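Local coordinates for carbon dioxide concentrating mechanism protein (Thermosynechococcus elongatus, PDB 4N8F) that probably forms the pentameric vertices of the carboxysome shell and is thought to induce curvature in an otherwise flat hexagonal layer of shell proteins, at residues C[31-36]-C[85-90]. Numbering follows the deposited sequence.
Sequences GEDGEF and VSRDNY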
loop_
_atom_site.group_PDB
_atom_site.type_symbol
_atom_site.label_atom_id
_atom_site.label_comp_id
_atom_site.label_asym_id
_atom_site.label_seq_id
_atom_site.Cartn_x
_atom_site.Cartn_y
_atom_site.Cartn_z
ATOM N N GLY C 31 8.348 -5.841 16.224
ATOM C CA GLY C 31 8.987 -4.513 16.173
ATOM C C GLY C 31 10.466 -4.565 16.464
ATOM O O GLY C 31 11.104 -5.600 16.393
ATOM N N GLU C 32 11.018 -3.417 16.837
ATOM C CA GLU C 32 12.380 -3.330 17.237
ATOM C C GLU C 32 12.571 -4.255 18.464
ATOM O O GLU C 32 11.731 -4.309 19.388
ATOM C CB GLU C 32 12.722 -1.885 17.582
ATOM C CG GLU C 32 14.200 -1.618 17.737
ATOM C CD GLU C 32 14.451 -0.134 17.909
ATOM O OE1 GLU C 32 14.195 0.354 19.008
ATOM O OE2 GLU C 32 14.827 0.547 16.911
ATOM N N ASP C 33 13.676 -4.998 18.407
ATOM C CA ASP C 33 14.136 -5.875 19.448
ATOM C C ASP C 33 13.115 -7.001 19.668
ATOM O O ASP C 33 13.001 -7.487 20.776
ATOM C CB ASP C 33 14.382 -5.099 20.738
ATOM C CG ASP C 33 15.535 -4.123 20.603
ATOM O OD1 ASP C 33 16.625 -4.632 20.291
ATOM O OD2 ASP C 33 15.383 -2.902 20.886
ATOM N N GLY C 34 12.342 -7.334 18.635
ATOM C CA GLY C 34 11.311 -8.376 18.739
ATOM C C GLY C 34 10.075 -8.055 19.576
ATOM O O GLY C 34 9.350 -8.954 19.978
ATOM N N GLU C 35 9.830 -6.770 19.809
ATOM C CA GLU C 35 8.596 -6.328 20.410
ATOM C C GLU C 35 7.344 -6.957 19.773
ATOM O O GLU C 35 7.185 -6.982 18.558
ATOM C CB GLU C 35 8.527 -4.814 20.306
ATOM C CG GLU C 35 7.284 -4.226 20.924
ATOM C CD GLU C 35 7.236 -2.716 20.829
ATOM O OE1 GLU C 35 8.266 -2.064 20.536
ATOM O OE2 GLU C 35 6.153 -2.194 21.152
ATOM N N PHE C 36 6.455 -7.482 20.613
ATOM C CA PHE C 36 5.164 -7.970 20.142
ATOM C C PHE C 36 4.272 -6.782 19.879
ATOM O O PHE C 36 3.841 -6.132 20.789
ATOM C CB PHE C 36 4.522 -8.931 21.160
ATOM C CG PHE C 36 5.131 -10.324 21.181
ATOM C CD1 PHE C 36 6.449 -10.534 20.819
ATOM C CD2 PHE C 36 4.373 -11.423 21.654
ATOM C CE1 PHE C 36 7.000 -11.817 20.869
ATOM C CE2 PHE C 36 4.920 -12.691 21.730
ATOM C CZ PHE C 36 6.241 -12.893 21.324
ATOM N N VAL C 85 18.010 -13.973 12.543
ATOM C CA VAL C 85 17.995 -12.555 12.382
ATOM C C VAL C 85 19.236 -12.043 13.072
ATOM O O VAL C 85 19.532 -12.404 14.236
ATOM C CB VAL C 85 16.781 -11.913 13.069
ATOM C CG1 VAL C 85 16.792 -10.406 12.851
ATOM C CG2 VAL C 85 15.501 -12.517 12.547
ATOM N N SER C 86 19.978 -11.203 12.372
ATOM C CA SER C 86 21.112 -10.598 13.000
ATOM C C SER C 86 21.018 -9.097 12.904
ATOM O O SER C 86 20.276 -8.562 12.078
ATOM C CB SER C 86 22.357 -11.131 12.368
ATOM O OG SER C 86 22.362 -10.645 11.076
ATOM N N ARG C 87 21.736 -8.419 13.793
ATOM C CA ARG C 87 21.793 -6.964 13.815
ATOM C C ARG C 87 23.251 -6.640 13.916
ATOM O O ARG C 87 23.920 -7.026 14.861
ATOM C CB ARG C 87 21.053 -6.386 15.051
ATOM C CG ARG C 87 21.087 -4.854 15.216
ATOM C CD ARG C 87 20.825 -4.360 16.667
ATOM N NE ARG C 87 19.508 -4.763 17.215
ATOM C CZ ARG C 87 18.358 -4.061 17.147
ATOM N NH1 ARG C 87 18.289 -2.861 16.559
ATOM N NH2 ARG C 87 17.241 -4.575 17.660
ATOM N N ASP C 88 23.774 -5.965 12.935
ATOM C CA ASP C 88 25.105 -5.402 13.117
ATOM C C ASP C 88 26.012 -6.578 13.488
ATOM O O ASP C 88 26.761 -6.531 14.478
ATOM C CB ASP C 88 25.103 -4.333 14.250
ATOM C CG ASP C 88 23.948 -3.265 14.129
ATOM O OD1 ASP C 88 23.455 -2.927 13.022
ATOM O OD2 ASP C 88 23.531 -2.732 15.193
ATOM N N ASN C 89 25.899 -7.651 12.714
ATOM C CA ASN C 89 26.731 -8.844 12.892
ATOM C C ASN C 89 26.545 -9.741 14.159
ATOM O O ASN C 89 27.225 -10.736 14.250
ATOM C CB ASN C 89 28.211 -8.465 12.714
ATOM C CG ASN C 89 28.462 -7.717 11.404
ATOM O OD1 ASN C 89 28.780 -6.505 11.379
ATOM N ND2 ASN C 89 28.274 -8.430 10.298
ATOM N N TYR C 90 25.639 -9.416 15.091
ATOM C CA TYR C 90 25.286 -10.308 16.208
ATOM C C TYR C 90 23.924 -10.973 15.946
ATOM O O TYR C 90 23.002 -10.292 15.556
ATOM C CB TYR C 90 25.185 -9.534 17.522
ATOM C CG TYR C 90 26.426 -8.776 17.830
ATOM C CD1 TYR C 90 26.472 -7.395 17.653
ATOM C CD2 TYR C 90 27.594 -9.436 18.256
ATOM C CE1 TYR C 90 27.638 -6.679 17.919
ATOM C CE2 TYR C 90 28.779 -8.735 18.507
ATOM C CZ TYR C 90 28.791 -7.357 18.343
ATOM O OH TYR C 90 29.956 -6.664 18.613
#
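Asp33 and Arg87 show how one long side chain can tie a surface loop to a distant hairpin: OD1 of Asp33 forms a salt bridge to NH2 of Arg87 at 2.7 Å, although the two CA atoms stand 9.6 Å apart. The side chains cross at roughly a right angle, and with carboxylate and guanidinium planes turned 35° against each other the aspartate meets the group obliquely through a single oxygen. Arg87 spans most of the gap, its CG anti to the backbone N (chi1 178°) and its chain bending at chi3 before the guanidinium. CG of Glu32 lies at the guanidinium edge, 4.2 Å from NH2 of Arg87, while OE2 of Glu32 is hydrogen-bonded to Tyr40 OH of a neighbouring subunit and lies 4.9 Å from NH1 of Arg87, so the negative charge of Glu32 may still add a little to the attraction.

Behind the aspartate, the segment 31-36 is held by its own backbone, with Gly31 N bonded to Glu35 O at 2.8 Å and Glu35 N to Glu32 O at 3.1 Å. Arg87, in turn, packs its side chain on Tyr40 of that same neighbouring subunit. Residues 85-87 also extend an antiparallel ladder into that subunit, placing this surface salt bridge beside a subunit interface of the CcmL/EutN pentamer. Reciprocal backbone bonds between Arg87 and Tyr90 close the two-residue type I' beta hairpin formed by strands 84-87 and 90-94.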